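Side-chain contacts in DotU family type IV/VI secretion system protein (PDB 6Y4R), which is the cytoplasmic part of TssL, a key component of the type VI secretion system of Acinetobacter baumannii, and probably serves in its membrane complex: residues 5-10 against 48-53; 16-21 against 64-69; 124-129 against 147-152. All blocks are in the same frame, centred on the assembly; numbering follows the deposited sequence.

All three contacts lie in one all-helical chain, and no ligand or active site is defined near them. Interactions 1 and 2 both draw on helix 9-19 and helix 52-71, yet they lie about 20 Å apart, centre to centre, on opposite sides of the chain's centre, and their segments alternate along the sequence. Interaction 3 comes later in the chain but touches both. Its helix 119-130 meets interaction 1 where Ile5 CD1 packs on Tyr127 CB at 3.4 Å, and it meets interaction 2 where Leu65 CD2 reaches Cys128 SG at 3.4 Å. Segment 124-129 thus links the surface contact 1, the buried contact 2 and helix 143-159.

Interaction 1 (5-10 against 48-53); sequences IDLLHD and LQFSAD
Leu7 spreads its two methyls over the link that follows helix 27-47, one branch going to each of two neighbours. CD2 of Leu7 meets CD1 of Leu48 at 4.1 Å, while CD1 of Leu7 reaches CE2 of Phe50 at 4.2 Å, coming to the ring obliquely. The CB of Leu7 points at the other segment, and with CG beside the backbone N (chi1 -61°) the fork is carried on to bring CD1 before Phe50 and CD2 before Leu48. The backbones stay well apart: the nearest pair of CA atoms, those of Leu7 and Leu48, is 10.3 Å apart, and side-chain ends bridge the gap. The two segments bury 89 Å² between them, near the protein surface.

Leu48 and Phe50 stand on either side of Gln49, whose positive phi ends helix 27-47 in a Schellman motif. Two residues on, Ser51 is the N-cap of helix 52-71, its OG bonded to the backbone N of Asp54. The contact therefore sets the short helix 4-7 against the short connection between helices 27-47 and 52-71 of the all-helical DotU fold. Leu7 also touches Phe41, Gln44 and Ala45 on helix 27-47, and Ile2 packs against both Leu7 and Leu48. Phe50 in turn lies on Ala120 of helix 119-130.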
ATOM      1  N   ILE A   5       0.021  -2.809  10.582  1.00 34.37           N
ATOM      2  CA  ILE A   5       0.008  -1.367  10.352  1.00 35.41           C
ATOM      3  C   ILE A   5       1.134  -0.694  11.130  1.00 46.27           C
ATOM      4  O   ILE A   5       1.761   0.249  10.639  1.00 54.45           O
ATOM      5  CB  ILE A   5      -1.372  -0.786  10.729  1.00 40.11           C
ATOM      6  CG1 ILE A   5      -2.425  -1.148   9.695  1.00 36.97           C
ATOM      7  CG2 ILE A   5      -1.326   0.721  10.853  1.00 46.27           C
ATOM      8  CD1 ILE A   5      -2.153  -0.448   8.385  1.00 38.77           C
ATOM      9  N   ASP A   6       1.412  -1.169  12.355  1.00 49.56           N
ATOM     10  CA  ASP A   6       2.472  -0.589  13.181  1.00 47.03           C
ATOM     11  C   ASP A   6       3.877  -0.927  12.670  1.00 46.39           C
ATOM     12  O   ASP A   6       4.802  -0.113  12.832  1.00 46.85           O
ATOM     13  CB  ASP A   6       2.314  -1.021  14.647  1.00 51.44           C
ATOM     14  CG  ASP A   6       0.967  -0.600  15.257  1.00 53.18           C
ATOM     15  OD1 ASP A   6       0.494   0.524  14.961  1.00 57.82           O
ATOM     16  OD2 ASP A   6       0.411  -1.363  16.079  1.00 49.79           O
ATOM     17  N   LEU A   7       4.066  -2.100  12.046  1.00 41.21           N
ATOM     18  CA  LEU A   7       5.378  -2.417  11.481  1.00 37.92           C
ATOM     19  C   LEU A   7       5.661  -1.607  10.221  1.00 33.10           C
ATOM     20  O   LEU A   7       6.822  -1.276   9.947  1.00 38.53           O
ATOM     21  CB  LEU A   7       5.480  -3.911  11.164  1.00 34.58           C
ATOM     22  CG  LEU A   7       5.331  -4.926  12.287  1.00 35.45           C
ATOM     23  CD1 LEU A   7       5.299  -6.317  11.686  1.00 32.39           C
ATOM     24  CD2 LEU A   7       6.505  -4.808  13.256  1.00 34.33           C
ATOM     25  N   LEU A   8       4.616  -1.233   9.483  1.00 30.86           N
ATOM     26  CA  LEU A   8       4.705  -0.357   8.321  1.00 32.30           C
ATOM     27  C   LEU A   8       4.603   1.117   8.694  1.00 32.31           C
ATOM     28  O   LEU A   8       4.466   1.967   7.798  1.00 32.20           O
ATOM     29  CB  LEU A   8       3.594  -0.713   7.330  1.00 30.63           C
ATOM     30  CG  LEU A   8       3.658  -2.037   6.604  1.00 32.37           C
ATOM     31  CD1 LEU A   8       2.302  -2.259   5.955  1.00 24.33           C
ATOM     32  CD2 LEU A   8       4.766  -1.969   5.563  1.00 24.77           C
ATOM     33  N   HIS A   9       4.688   1.434   9.992  1.00 29.01           N
ATOM     34  CA  HIS A   9       4.538   2.818  10.444  1.00 36.03           C
ATOM     35  C   HIS A   9       5.575   3.729   9.793  1.00 41.89           C
ATOM     36  O   HIS A   9       5.260   4.862   9.411  1.00 48.94           O
ATOM     37  CB  HIS A   9       4.667   2.871  11.975  1.00 43.75           C
ATOM     38  CG  HIS A   9       4.628   4.238  12.567  1.00 47.52           C
ATOM     39  ND1 HIS A   9       5.643   4.730  13.351  1.00 49.56           N
ATOM     40  CD2 HIS A   9       3.676   5.204  12.554  1.00 44.22           C
ATOM     41  CE1 HIS A   9       5.335   5.952  13.772  1.00 45.73           C
ATOM     42  NE2 HIS A   9       4.144   6.271  13.298  1.00 43.66           N
ATOM     43  N   ASP A  10       6.820   3.253   9.655  1.00 39.38           N
ATOM     44  CA  ASP A  10       7.856   4.078   9.026  1.00 38.45           C
ATOM     45  C   ASP A  10       7.605   4.260   7.529  1.00 38.92           C
ATOM     46  O   ASP A  10       7.840   5.347   6.986  1.00 35.40           O
ATOM     47  CB  ASP A  10       9.239   3.462   9.251  1.00 42.93           C
ATOM     48  CG  ASP A  10       9.765   3.662  10.679  1.00 55.00           C
ATOM     49  OD1 ASP A  10       9.192   4.480  11.446  1.00 60.04           O
ATOM     50  OD2 ASP A  10      10.780   3.011  11.027  1.00 53.91           O
ATOM     51  N   LEU A  48       7.813 -12.019  14.418  1.00 48.10           N
ATOM     52  CA  LEU A  48       6.618 -11.943  15.231  1.00 46.25           C
ATOM     53  C   LEU A  48       5.590 -12.958  14.792  1.00 47.96           C
ATOM     54  O   LEU A  48       4.483 -12.974  15.331  1.00 48.43           O
ATOM     55  CB  LEU A  48       6.036 -10.526  15.221  1.00 40.15           C
ATOM     56  CG  LEU A  48       6.831  -9.401  15.911  1.00 44.17           C
ATOM     57  CD1 LEU A  48       6.134  -8.039  15.741  1.00 39.19           C
ATOM     58  CD2 LEU A  48       7.072  -9.701  17.395  1.00 44.30           C
ATOM     59  N   GLN A  49       5.953 -13.803  13.828  1.00 54.43           N
ATOM     60  CA  GLN A  49       5.262 -15.037  13.501  1.00 59.15           C
ATOM     61  C   GLN A  49       3.991 -14.779  12.698  1.00 55.11           C
ATOM     62  O   GLN A  49       3.067 -15.597  12.736  1.00 54.72           O
ATOM     63  CB  GLN A  49       4.957 -15.840  14.781  1.00 69.50           C
ATOM     64  CG  GLN A  49       6.165 -15.921  15.751  1.00 78.42           C
ATOM     65  CD  GLN A  49       6.634 -17.314  16.094  1.00 86.86           C
ATOM     66  OE1 GLN A  49       6.228 -18.290  15.474  1.00 90.71           O
ATOM     67  NE2 GLN A  49       7.509 -17.411  17.092  1.00 90.20           N
ATOM     68  N   PHE A  50       3.906 -13.656  11.978  1.00 49.32           N
ATOM     69  CA  PHE A  50       2.812 -13.485  11.035  1.00 45.15           C
ATOM     70  C   PHE A  50       3.008 -14.450   9.871  1.00 50.68           C
ATOM     71  O   PHE A  50       4.135 -14.739   9.464  1.00 57.08           O
ATOM     72  CB  PHE A  50       2.740 -12.058  10.488  1.00 40.87           C
ATOM     73  CG  PHE A  50       2.364 -11.002  11.498  1.00 33.39           C
ATOM     74  CD1 PHE A  50       1.052 -10.561  11.597  1.00 44.22           C
ATOM     75  CD2 PHE A  50       3.321 -10.429  12.319  1.00 34.67           C
ATOM     76  CE1 PHE A  50       0.695  -9.588  12.508  1.00 32.63           C
ATOM     77  CE2 PHE A  50       2.975  -9.449  13.232  1.00 34.58           C
ATOM     78  CZ  PHE A  50       1.659  -9.032  13.324  1.00 33.67           C
ATOM     79  N   SER A  51       1.894 -14.921   9.312  1.00 44.93           N
ATOM     80  CA  SER A  51       1.957 -15.882   8.226  1.00 37.88           C
ATOM     81  C   SER A  51       2.602 -15.249   7.000  1.00 41.75           C
ATOM     82  O   SER A  51       2.541 -14.033   6.799  1.00 38.12           O
ATOM     83  CB  SER A  51       0.558 -16.397   7.883  1.00 39.23           C
ATOM     84  OG  SER A  51      -0.085 -15.533   6.962  1.00 47.16           O
ATOM     85  N   ALA A  52       3.211 -16.106   6.170  1.00 47.52           N
ATOM     86  CA  ALA A  52       3.878 -15.653   4.951  1.00 41.14           C
ATOM     87  C   ALA A  52       2.927 -14.940   4.003  1.00 43.51           C
ATOM     88  O   ALA A  52       3.359 -14.047   3.264  1.00 50.34           O
ATOM     89  CB  ALA A  52       4.539 -16.832   4.239  1.00 41.17           C
ATOM     90  N   ASP A  53       1.640 -15.309   3.993  1.00 42.15           N
ATOM     91  CA  ASP A  53       0.712 -14.607   3.110  1.00 45.72           C
ATOM     92  C   ASP A  53       0.385 -13.214   3.633  1.00 47.62           C
ATOM     93  O   ASP A  53       0.264 -12.270   2.839  1.00 45.46           O
ATOM     94  CB  ASP A  53      -0.573 -15.409   2.908  1.00 44.89           C
ATOM     95  CG  ASP A  53      -0.310 -16.846   2.536  1.00 55.17           C
ATOM     96  OD1 ASP A  53      -0.219 -17.145   1.325  1.00 58.21           O
ATOM     97  OD2 ASP A  53      -0.206 -17.690   3.449  1.00 62.31           O
TER

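Interaction 2 (16-21 against 64-69); sequences FLIRNQ and ALIDET
Thr69 turns its two branches to different tasks: the methyl faces helix 9-19 while the hydroxyl bonds back into its own helix. CG2 of Thr69 comes to 3.6 Å from CG2 of Ile18, and 4.1 Å separates it from CG of Arg19, whose side chain crosses that of Thr69 at about a right angle. With OG1 beside the backbone N (chi1 -62°), the hydroxyl of Thr69 donates to the carbonyl O of Leu65, the OG1 to O distance being 2.8 Å. This O also accepts the backbone N-H of Thr69, the two donors arriving from opposite faces of the carbonyl plane, and the hydroxyl is tilted 32° from that plane. Leu65 O is thus gripped twice; the single bond from OG1 satisfies the buried hydroxyl and holds the rotation that presents CG2 to Ile18.

The pairing is a buried helix-helix contact of the helical bundle, between the C-terminal end of helix 9-19 and helix 52-71. Further along it, the delta methyls meet, CD1 of Ile18 lying 4.2 Å from CD1 of Ile66, and Ile15 touches both Ile66 and Thr69. Helix 9-19 ends in a Schellman motif with Gln21, of positive phi, as its C-prime residue. NE2 of Gln21 donates to the carbonyl O of Arg19 at 3.1 Å, from 66° above the carbonyl plane. Glu68, next to Thr69, forms a salt bridge with Arg138 and accepts from the backbone N atoms of Gln134 and Gly135.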
ATOM      1  N   PHE A  16       2.646   9.455   3.416  1.00 35.91           N
ATOM      2  CA  PHE A  16       1.960  10.653   3.873  1.00 32.68           C
ATOM      3  C   PHE A  16       2.694  11.915   3.436  1.00 29.94           C
ATOM      4  O   PHE A  16       2.050  12.922   3.121  1.00 35.22           O
ATOM      5  CB  PHE A  16       1.800  10.593   5.400  1.00 45.86           C
ATOM      6  CG  PHE A  16       0.614  11.367   5.932  1.00 58.69           C
ATOM      7  CD1 PHE A  16      -0.599  11.381   5.256  1.00 62.94           C
ATOM      8  CD2 PHE A  16       0.719  12.088   7.124  1.00 65.64           C
ATOM      9  CE1 PHE A  16      -1.687  12.103   5.754  1.00 67.63           C
ATOM     10  CE2 PHE A  16      -0.365  12.817   7.633  1.00 64.94           C
ATOM     11  CZ  PHE A  16      -1.568  12.826   6.947  1.00 67.25           C
ATOM     12  N   LEU A  17       4.036  11.884   3.392  1.00 34.07           N
ATOM     13  CA  LEU A  17       4.798  13.075   2.999  1.00 35.43           C
ATOM     14  C   LEU A  17       4.573  13.426   1.536  1.00 35.03           C
ATOM     15  O   LEU A  17       4.432  14.604   1.184  1.00 41.96           O
ATOM     16  CB  LEU A  17       6.300  12.893   3.225  1.00 31.76           C
ATOM     17  CG  LEU A  17       6.874  12.866   4.635  1.00 30.01           C
ATOM     18  CD1 LEU A  17       8.345  12.456   4.590  1.00 26.29           C
ATOM     19  CD2 LEU A  17       6.683  14.212   5.351  1.00 29.36           C
ATOM     20  N   ILE A  18       4.571  12.422   0.666  1.00 28.91           N
ATOM     21  CA  ILE A  18       4.321  12.662  -0.755  1.00 33.80           C
ATOM     22  C   ILE A  18       2.904  13.163  -0.969  1.00 39.63           C
ATOM     23  O   ILE A  18       2.661  14.076  -1.774  1.00 47.08           O
ATOM     24  CB  ILE A  18       4.618  11.397  -1.580  1.00 31.20           C
ATOM     25  CG1 ILE A  18       6.093  11.016  -1.416  1.00 30.29           C
ATOM     26  CG2 ILE A  18       4.189  11.577  -3.029  1.00 28.33           C
ATOM     27  CD1 ILE A  18       6.531   9.910  -2.333  1.00 44.97           C
ATOM     28  N   ARG A  19       1.949  12.596  -0.229  1.00 35.71           N
ATOM     29  CA  ARG A  19       0.586  13.090  -0.307  1.00 29.50           C
ATOM     30  C   ARG A  19       0.538  14.534   0.144  1.00 29.36           C
ATOM     31  O   ARG A  19      -0.233  15.332  -0.394  1.00 37.04           O
ATOM     32  CB  ARG A  19      -0.309  12.228   0.574  1.00 31.90           C
ATOM     33  CG  ARG A  19      -0.677  10.839   0.021  1.00 41.37           C
ATOM     34  CD  ARG A  19      -1.807  10.284   0.873  1.00 44.36           C
ATOM     35  NE  ARG A  19      -3.132  10.454   0.282  1.00 45.30           N
ATOM     36  CZ  ARG A  19      -4.206  10.775   0.996  1.00 48.25           C
ATOM     37  NH1 ARG A  19      -4.091  10.984   2.309  1.00 45.26           N
ATOM     38  NH2 ARG A  19      -5.387  10.906   0.401  1.00 49.19           N
ATOM     39  N   ASN A  20       1.394  14.889   1.103  1.00 31.23           N
ATOM     40  CA  ASN A  20       1.501  16.236   1.639  1.00 35.08           C
ATOM     41  C   ASN A  20       2.499  17.097   0.878  1.00 34.72           C
ATOM     42  O   ASN A  20       2.983  18.106   1.417  1.00 34.45           O
ATOM     43  CB  ASN A  20       1.874  16.169   3.112  1.00 39.35           C
ATOM     44  CG  ASN A  20       0.786  15.544   3.950  1.00 40.20           C
ATOM     45  OD1 ASN A  20      -0.335  15.315   3.466  1.00 48.41           O
ATOM     46  ND2 ASN A  20       1.090  15.294   5.226  1.00 36.16           N
ATOM     47  N   GLN A  21       2.830  16.708  -0.347  1.00 36.52           N
ATOM     48  CA  GLN A  21       3.534  17.519  -1.324  1.00 36.95           C
ATOM     49  C   GLN A  21       5.018  17.647  -1.000  1.00 35.17           C
ATOM     50  O   GLN A  21       5.705  18.484  -1.610  1.00 38.35           O
ATOM     51  CB  GLN A  21       2.881  18.901  -1.473  1.00 34.83           C
ATOM     52  CG  GLN A  21       1.510  18.829  -2.143  1.00 30.10           C
ATOM     53  CD  GLN A  21       1.487  17.808  -3.286  1.00 38.35           C
ATOM     54  OE1 GLN A  21       1.928  18.096  -4.402  1.00 45.73           O
ATOM     55  NE2 GLN A  21       0.934  16.621  -3.016  1.00 34.31           N
ATOM     56  N   ALA A  64       1.765  -1.308  -4.211  1.00 34.44           N
ATOM     57  CA  ALA A  64       0.738  -0.768  -5.096  1.00 31.75           C
ATOM     58  C   ALA A  64       0.404   0.678  -4.725  1.00 29.13           C
ATOM     59  O   ALA A  64       0.166   1.511  -5.607  1.00 36.52           O
ATOM     60  CB  ALA A  64      -0.507  -1.658  -5.069  1.00 22.32           C
ATOM     61  N   LEU A  65       0.415   0.997  -3.428  1.00 20.87           N
ATOM     62  CA  LEU A  65       0.004   2.313  -2.935  1.00 24.09           C
ATOM     63  C   LEU A  65       1.073   3.379  -3.160  1.00 32.14           C
ATOM     64  O   LEU A  65       0.755   4.509  -3.549  1.00 35.18           O
ATOM     65  CB  LEU A  65      -0.366   2.215  -1.455  1.00 20.99           C
ATOM     66  CG  LEU A  65      -0.424   3.458  -0.578  1.00 21.18           C
ATOM     67  CD1 LEU A  65      -1.620   4.317  -0.922  1.00 21.54           C
ATOM     68  CD2 LEU A  65      -0.486   3.027   0.865  1.00 21.43           C
ATOM     69  N   ILE A  66       2.336   3.060  -2.852  1.00 34.49           N
ATOM     70  CA  ILE A  66       3.434   3.999  -3.095  1.00 28.32           C
ATOM     71  C   ILE A  66       3.604   4.255  -4.589  1.00 26.40           C
ATOM     72  O   ILE A  66       3.891   5.386  -5.001  1.00 28.03           O
ATOM     73  CB  ILE A  66       4.742   3.484  -2.458  1.00 29.50           C
ATOM     74  CG1 ILE A  66       5.868   4.506  -2.610  1.00 29.55           C
ATOM     75  CG2 ILE A  66       5.168   2.146  -3.065  1.00 32.52           C
ATOM     76  CD1 ILE A  66       5.558   5.830  -2.021  1.00 37.41           C
ATOM     77  N   ASP A  67       3.376   3.235  -5.428  1.00 20.69           N
ATOM     78  CA  ASP A  67       3.544   3.447  -6.861  1.00 20.93           C
ATOM     79  C   ASP A  67       2.526   4.447  -7.395  1.00 32.08           C
ATOM     80  O   ASP A  67       2.887   5.368  -8.141  1.00 32.83           O
ATOM     81  CB  ASP A  67       3.404   2.138  -7.653  1.00 21.20           C
ATOM     82  CG  ASP A  67       4.647   1.226  -7.597  1.00 28.14           C
ATOM     83  OD1 ASP A  67       5.714   1.633  -7.085  1.00 26.50           O
ATOM     84  OD2 ASP A  67       4.588   0.127  -8.202  1.00 30.64           O
ATOM     85  N   GLU A  68       1.260   4.332  -6.974  1.00 23.53           N
ATOM     86  CA  GLU A  68       0.228   5.196  -7.548  1.00 26.27           C
ATOM     87  C   GLU A  68       0.222   6.585  -6.935  1.00 31.09           C
ATOM     88  O   GLU A  68      -0.155   7.553  -7.605  1.00 34.12           O
ATOM     89  CB  GLU A  68      -1.148   4.538  -7.438  1.00 34.27           C
ATOM     90  CG  GLU A  68      -2.321   5.511  -7.595  1.00 38.23           C
ATOM     91  CD  GLU A  68      -3.696   4.883  -7.347  1.00 41.05           C
ATOM     92  OE1 GLU A  68      -4.005   3.883  -8.018  1.00 42.56           O
ATOM     93  OE2 GLU A  68      -4.465   5.373  -6.486  1.00 40.85           O
ATOM     94  N   THR A  69       0.636   6.705  -5.676  1.00 33.20           N
ATOM     95  CA  THR A  69       0.807   8.022  -5.079  1.00 30.42           C
ATOM     96  C   THR A  69       1.802   8.841  -5.889  1.00 30.14           C
ATOM     97  O   THR A  69       1.577  10.027  -6.163  1.00 32.32           O
ATOM     98  CB  THR A  69       1.273   7.876  -3.630  1.00 31.46           C
ATOM     99  OG1 THR A  69       0.278   7.176  -2.877  1.00 40.00           O
ATOM    100  CG2 THR A  69       1.519   9.218  -3.006  1.00 22.61           C
TER

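Interaction 3 (124-129 against 147-152); sequences VFHYCL and HLVARV
His126 presents the edge of its imidazole to the backbone of the neighbouring helix: the carbonyl O of Val149 lies near the ring plane, 3.6 Å from His126 CD2. The ring gets there because CG stands anti to the backbone N (chi1 173°). At the root of the same side chain, His126 CB meets Val152 CG1 at 4.2 Å, so the residue spans one turn of helix 143-159.

Leu129 makes the neighbouring contact, one turn on. Its CB is the nearest atom, 3.8 Å from CG2 of Val149, with both delta methyls of Leu129 only a little farther off. CG2, the branch of Val149 anti to its carbonyl carbon, serves Leu129, while the backbone O of Val149 serves His126. His126 pairs with Val152 (CA to CA 6.6 Å) and the later Leu129 with the earlier Val149 (6.5 Å), the reversed order of antiparallel helices.

Ile156 continues the packing on His126, and Leu145 does so on Leu129. With segment axes 10.0 Å apart at closest approach and N-to-C directions at 143°, this is the geometry of an obliquely antiparallel helix pair, here joining helices 119-130 and 143-159 of the all-helical DotU domain.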
ATOM      1  N   VAL A 124      -4.335  -3.458   6.866  1.00 30.84           N
ATOM      2  CA  VAL A 124      -3.391  -2.803   5.954  1.00 33.95           C
ATOM      3  C   VAL A 124      -4.089  -2.394   4.655  1.00 33.55           C
ATOM      4  O   VAL A 124      -3.917  -1.266   4.172  1.00 30.58           O
ATOM      5  CB  VAL A 124      -2.170  -3.719   5.696  1.00 32.59           C
ATOM      6  CG1 VAL A 124      -1.323  -3.212   4.544  1.00 26.01           C
ATOM      7  CG2 VAL A 124      -1.301  -3.839   6.947  1.00 24.76           C
ATOM      8  N   PHE A 125      -4.867  -3.308   4.051  1.00 26.97           N
ATOM      9  CA  PHE A 125      -5.524  -2.958   2.792  1.00 25.64           C
ATOM     10  C   PHE A 125      -6.533  -1.834   2.967  1.00 30.18           C
ATOM     11  O   PHE A 125      -6.701  -1.019   2.053  1.00 33.55           O
ATOM     12  CB  PHE A 125      -6.225  -4.162   2.177  1.00 25.29           C
ATOM     13  CG  PHE A 125      -5.336  -5.016   1.311  1.00 26.98           C
ATOM     14  CD1 PHE A 125      -4.272  -5.707   1.850  1.00 29.99           C
ATOM     15  CD2 PHE A 125      -5.564  -5.117  -0.057  1.00 28.16           C
ATOM     16  CE1 PHE A 125      -3.467  -6.498   1.040  1.00 30.59           C
ATOM     17  CE2 PHE A 125      -4.754  -5.890  -0.856  1.00 23.13           C
ATOM     18  CZ  PHE A 125      -3.712  -6.583  -0.305  1.00 23.20           C
ATOM     19  N   HIS A 126      -7.221  -1.780   4.117  1.00 32.65           N
ATOM     20  CA  HIS A 126      -8.116  -0.660   4.415  1.00 31.35           C
ATOM     21  C   HIS A 126      -7.341   0.641   4.575  1.00 32.37           C
ATOM     22  O   HIS A 126      -7.754   1.689   4.062  1.00 40.15           O
ATOM     23  CB  HIS A 126      -8.920  -0.971   5.683  1.00 30.13           C
ATOM     24  CG  HIS A 126      -9.760   0.165   6.185  1.00 27.91           C
ATOM     25  ND1 HIS A 126      -9.461   0.850   7.342  1.00 29.19           N
ATOM     26  CD2 HIS A 126     -10.913   0.705   5.718  1.00 30.71           C
ATOM     27  CE1 HIS A 126     -10.385   1.775   7.556  1.00 31.93           C
ATOM     28  NE2 HIS A 126     -11.275   1.713   6.582  1.00 27.64           N
ATOM     29  N   TYR A 127      -6.204   0.590   5.271  1.00 26.14           N
ATOM     30  CA  TYR A 127      -5.404   1.791   5.514  1.00 27.96           C
ATOM     31  C   TYR A 127      -4.766   2.334   4.241  1.00 23.40           C
ATOM     32  O   TYR A 127      -4.588   3.547   4.112  1.00 35.32           O
ATOM     33  CB  TYR A 127      -4.350   1.489   6.580  1.00 27.12           C
ATOM     34  CG  TYR A 127      -3.700   2.714   7.145  1.00 30.96           C
ATOM     35  CD1 TYR A 127      -4.443   3.653   7.834  1.00 38.18           C
ATOM     36  CD2 TYR A 127      -2.337   2.903   7.047  1.00 37.32           C
ATOM     37  CE1 TYR A 127      -3.846   4.791   8.362  1.00 48.37           C
ATOM     38  CE2 TYR A 127      -1.722   4.033   7.582  1.00 43.42           C
ATOM     39  CZ  TYR A 127      -2.483   4.970   8.238  1.00 49.93           C
ATOM     40  OH  TYR A 127      -1.891   6.089   8.773  1.00 57.89           O
ATOM     41  N   CYS A 128      -4.405   1.470   3.299  1.00 24.47           N
ATOM     42  CA  CYS A 128      -3.973   1.957   1.994  1.00 27.49           C
ATOM     43  C   CYS A 128      -5.125   2.653   1.274  1.00 33.72           C
ATOM     44  O   CYS A 128      -4.911   3.600   0.510  1.00 35.25           O
ATOM     45  CB  CYS A 128      -3.436   0.797   1.166  1.00 29.08           C
ATOM     46  SG  CYS A 128      -1.932   0.076   1.870  1.00 34.00           S
ATOM     47  N   LEU A 129      -6.358   2.173   1.476  1.00 34.62           N
ATOM     48  CA  LEU A 129      -7.500   2.860   0.879  1.00 34.97           C
ATOM     49  C   LEU A 129      -7.740   4.235   1.518  1.00 35.17           C
ATOM     50  O   LEU A 129      -8.010   5.203   0.794  1.00 24.90           O
ATOM     51  CB  LEU A 129      -8.757   1.976   0.967  1.00 36.23           C
ATOM     52  CG  LEU A 129      -8.730   0.695   0.114  1.00 34.57           C
ATOM     53  CD1 LEU A 129      -9.775  -0.332   0.544  1.00 24.71           C
ATOM     54  CD2 LEU A 129      -8.924   1.045  -1.357  1.00 31.07           C
ATOM     55  N   HIS A 147     -17.843   4.116  -0.784  1.00 46.25           N
ATOM     56  CA  HIS A 147     -18.689   3.167  -0.069  1.00 45.68           C
ATOM     57  C   HIS A 147     -17.929   1.882   0.224  1.00 40.84           C
ATOM     58  O   HIS A 147     -18.132   1.274   1.274  1.00 39.95           O
ATOM     59  CB  HIS A 147     -20.015   2.932  -0.790  1.00 50.44           C
ATOM     60  CG  HIS A 147     -21.155   2.798   0.159  1.00 67.46           C
ATOM     61  ND1 HIS A 147     -22.471   2.722  -0.227  1.00 76.53           N
ATOM     62  CD2 HIS A 147     -21.164   2.759   1.514  1.00 74.42           C
ATOM     63  CE1 HIS A 147     -23.241   2.634   0.854  1.00 85.73           C
ATOM     64  NE2 HIS A 147     -22.471   2.649   1.926  1.00 83.45           N
ATOM     65  N   LEU A 148     -17.035   1.455  -0.670  1.00 41.89           N
ATOM     66  CA  LEU A 148     -16.259   0.251  -0.365  1.00 37.48           C
ATOM     67  C   LEU A 148     -15.336   0.481   0.823  1.00 35.23           C
ATOM     68  O   LEU A 148     -15.244  -0.369   1.721  1.00 32.73           O
ATOM     69  CB  LEU A 148     -15.445  -0.203  -1.571  1.00 29.74           C
ATOM     70  CG  LEU A 148     -14.255  -1.123  -1.285  1.00 28.33           C
ATOM     71  CD1 LEU A 148     -14.714  -2.463  -0.822  1.00 28.50           C
ATOM     72  CD2 LEU A 148     -13.480  -1.289  -2.556  1.00 27.93           C
ATOM     73  N   VAL A 149     -14.684   1.646   0.874  1.00 36.95           N
ATOM     74  CA  VAL A 149     -13.818   1.963   2.002  1.00 28.34           C
ATOM     75  C   VAL A 149     -14.626   2.018   3.284  1.00 33.80           C
ATOM     76  O   VAL A 149     -14.174   1.562   4.339  1.00 37.87           O
ATOM     77  CB  VAL A 149     -13.080   3.289   1.747  1.00 33.00           C
ATOM     78  CG1 VAL A 149     -12.162   3.615   2.919  1.00 27.58           C
ATOM     79  CG2 VAL A 149     -12.288   3.212   0.442  1.00 27.42           C
ATOM     80  N   ALA A 150     -15.847   2.551   3.205  1.00 30.56           N
ATOM     81  CA  ALA A 150     -16.665   2.704   4.397  1.00 31.60           C
ATOM     82  C   ALA A 150     -17.006   1.362   5.029  1.00 38.77           C
ATOM     83  O   ALA A 150     -16.941   1.215   6.254  1.00 47.45           O
ATOM     84  CB  ALA A 150     -17.939   3.467   4.050  1.00 33.31           C
ATOM     85  N   ARG A 151     -17.361   0.366   4.211  1.00 33.33           N
ATOM     86  CA  ARG A 151     -17.818  -0.916   4.751  1.00 31.63           C
ATOM     87  C   ARG A 151     -16.701  -1.872   5.101  1.00 37.56           C
ATOM     88  O   ARG A 151     -16.856  -2.671   6.031  1.00 47.78           O
ATOM     89  CB  ARG A 151     -18.738  -1.632   3.784  1.00 32.28           C
ATOM     90  CG  ARG A 151     -19.421  -0.751   2.821  1.00 33.28           C
ATOM     91  CD  ARG A 151     -20.120  -1.531   1.792  1.00 37.28           C
ATOM     92  NE  ARG A 151     -21.138  -0.708   1.130  1.00 40.46           N
ATOM     93  CZ  ARG A 151     -21.996  -1.130   0.210  1.00 44.26           C
ATOM     94  NH1 ARG A 151     -21.990  -2.386  -0.147  1.00 49.74           N
ATOM     95  NH2 ARG A 151     -22.853  -0.277  -0.299  1.00 42.56           N
ATOM     96  N   VAL A 152     -15.593  -1.849   4.367  1.00 29.22           N
ATOM     97  CA  VAL A 152     -14.451  -2.600   4.852  1.00 28.27           C
ATOM     98  C   VAL A 152     -14.056  -2.069   6.216  1.00 38.71           C
ATOM     99  O   VAL A 152     -13.695  -2.832   7.118  1.00 40.21           O
ATOM    100  CB  VAL A 152     -13.294  -2.527   3.847  1.00 30.50           C
ATOM    101  CG1 VAL A 152     -12.110  -3.331   4.330  1.00 28.61           C
ATOM    102  CG2 VAL A 152     -13.742  -3.044   2.504  1.00 27.38           C
TER